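Local coordinates for protein dITP/XTP pyrophosphatase (Staphylococcus aureus, PDB 4BNQ) that probably hydrolyses non-canonical purine nucleoside triphosphates such as XTP, dITP and ITP to monophosphates and diphosphate, cleansing the nucleotide pool with magnesium as cofactor, at residues K172-S176 / H177-A181. Sequence-based numbering, arbitrary orientation.
Sequences KGQIS and HRRNA
Ser176 caps the helix that starts at His177: its OG accepts from Arg179 N at 2.9 Å, a nearly straight bond (160°). With chi1 at 75°, OG sits between the backbone N and the carbonyl carbon of its own residue, which turns it toward the first turn of the helix. Ser176 O takes Asn180 N at 3.0 Å, an i to i+4 bond opening the new helix.

Arg179 reaches back over the turn to the backbone carbonyl of Gly173. CG stands anti to the backbone N (chi1 170°) and the chain bends at chi2, laying CG and CD against Gly173 O before NH1 bonds that oxygen at 3.2 Å, tilted from the carbonyl plane. The Gln174 side chain runs alongside, its amide nearly perpendicular to the guanidinium; a water donates to Gln174 OE1 and accepts a weak hydrogen bond from Arg179 NH2. Arg179 NE hydrogen-bonds Asn183 OD1, helping hold the guanidinium.

Across the turn, Lys172 NZ lies 4.3 Å from Arg178 NH2. Lys172 NZ pairs with Asp152 and Asp16, Arg178 NH1 with Asp67 and NH2 with Asp16; the shared Asp16 probably offsets the like charges. Lys172, His177 and Arg178 probably help form the purine-base pocket, as in relatives, with acidic partners holding the two cationic ends together.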
loop_
_atom_site.group_PDB
_atom_site.type_symbol
_atom_site.label_atom_id
_atom_site.label_comp_id
_atom_site.label_asym_id
_atom_site.label_seq_id
_atom_site.Cartn_x
_atom_site.Cartn_y
_atom_site.Cartn_z
ATOM N N LYS A 172 -5.982 -3.450 12.615
ATOM C CA LYS A 172 -6.578 -3.685 11.293
ATOM C C LYS A 172 -6.413 -2.415 10.461
ATOM O O LYS A 172 -5.978 -2.466 9.309
ATOM C CB LYS A 172 -8.071 -4.061 11.406
ATOM C CG LYS A 172 -8.686 -4.639 10.133
ATOM C CD LYS A 172 -10.240 -4.665 10.170
ATOM C CE LYS A 172 -10.830 -4.943 8.768
ATOM N NZ LYS A 172 -12.342 -5.020 8.668
ATOM N N GLY A 173 -6.703 -1.272 11.076
ATOM C CA GLY A 173 -6.592 0.006 10.404
ATOM C C GLY A 173 -5.196 0.400 9.950
ATOM O O GLY A 173 -5.041 1.353 9.196
ATOM N N GLN A 174 -4.178 -0.312 10.409
ATOM C CA GLN A 174 -2.813 -0.020 9.997
ATOM C C GLN A 174 -2.470 -0.769 8.713
ATOM O O GLN A 174 -1.558 -0.374 7.984
ATOM C CB GLN A 174 -1.826 -0.449 11.091
ATOM C CG GLN A 174 -1.906 0.336 12.398
ATOM C CD GLN A 174 -1.627 1.817 12.212
ATOM O OE1 GLN A 174 -0.471 2.238 12.091
ATOM N NE2 GLN A 174 -2.690 2.620 12.176
ATOM N N ILE A 175 -3.171 -1.872 8.448
ATOM C CA ILE A 175 -2.740 -2.771 7.378
ATOM C C ILE A 175 -3.796 -3.230 6.378
ATOM O O ILE A 175 -3.464 -3.929 5.430
ATOM C CB ILE A 175 -2.031 -4.022 7.945
ATOM C CG1 ILE A 175 -2.967 -4.798 8.868
ATOM C CG2 ILE A 175 -0.727 -3.637 8.666
ATOM C CD1 ILE A 175 -3.543 -6.026 8.221
ATOM N N SER A 176 -5.051 -2.849 6.568
ATOM C CA SER A 176 -6.094 -3.384 5.707
ATOM C C SER A 176 -5.996 -2.810 4.300
ATOM O O SER A 176 -5.361 -1.779 4.075
ATOM C CB SER A 176 -7.482 -3.092 6.280
ATOM O OG SER A 176 -7.815 -1.717 6.091
ATOM N N HIS A 177 -6.632 -3.502 3.362
ATOM C CA HIS A 177 -6.810 -3.044 1.991
ATOM C C HIS A 177 -7.495 -1.670 1.930
ATOM O O HIS A 177 -7.201 -0.848 1.054
ATOM C CB HIS A 177 -7.621 -4.088 1.209
ATOM C CG HIS A 177 -8.911 -4.480 1.862
ATOM N ND1 HIS A 177 -8.963 -4.977 3.164
ATOM C CD2 HIS A 177 -10.174 -4.459 1.424
ATOM C CE1 HIS A 177 -10.216 -5.229 3.469
ATOM N NE2 HIS A 177 -10.981 -4.940 2.438
ATOM N N ARG A 178 -8.400 -1.433 2.869
ATOM C CA ARG A 178 -9.113 -0.170 2.946
ATOM C C ARG A 178 -8.174 0.926 3.468
ATOM O O ARG A 178 -8.229 2.050 3.006
ATOM C CB ARG A 178 -10.338 -0.323 3.843
ATOM C CG ARG A 178 -11.270 0.881 3.905
ATOM C CD ARG A 178 -12.743 0.442 4.101
ATOM N NE ARG A 178 -12.838 -0.822 4.799
ATOM C CZ ARG A 178 -13.358 -1.936 4.302
ATOM N NH1 ARG A 178 -13.898 -1.970 3.085
ATOM N NH2 ARG A 178 -13.332 -3.028 5.044
ATOM N N ARG A 179 -7.310 0.596 4.423
ATOM C CA ARG A 179 -6.296 1.554 4.856
ATOM C C ARG A 179 -5.420 1.945 3.678
ATOM O O ARG A 179 -5.096 3.119 3.507
ATOM C CB ARG A 179 -5.431 0.988 5.980
ATOM C CG ARG A 179 -4.212 1.847 6.295
ATOM C CD ARG A 179 -4.624 3.236 6.768
ATOM N NE ARG A 179 -3.498 4.163 6.814
ATOM C CZ ARG A 179 -2.884 4.531 7.930
ATOM N NH1 ARG A 179 -3.291 4.048 9.096
ATOM N NH2 ARG A 179 -1.866 5.379 7.878
ATOM N N ASN A 180 -5.052 0.971 2.853
ATOM C CA ASN A 180 -4.155 1.253 1.732
ATOM C C ASN A 180 -4.801 2.133 0.673
ATOM O O ASN A 180 -4.145 3.001 0.117
ATOM C CB ASN A 180 -3.633 -0.038 1.089
ATOM C CG ASN A 180 -2.572 -0.703 1.925
ATOM O OD1 ASN A 180 -1.925 -0.056 2.743
ATOM N ND2 ASN A 180 -2.391 -2.004 1.737
ATOM N N ALA A 181 -6.081 1.900 0.392
ATOM C CA ALA A 181 -6.812 2.730 -0.552
ATOM C C ALA A 181 -6.937 4.150 -0.040
ATOM O O ALA A 181 -6.816 5.103 -0.802
ATOM C CB ALA A 181 -8.191 2.165 -0.784
HETATM O O HOH W 1 -0.812 -0.586 5.486
HETATM O O HOH W 2 -0.068 4.650 10.731
#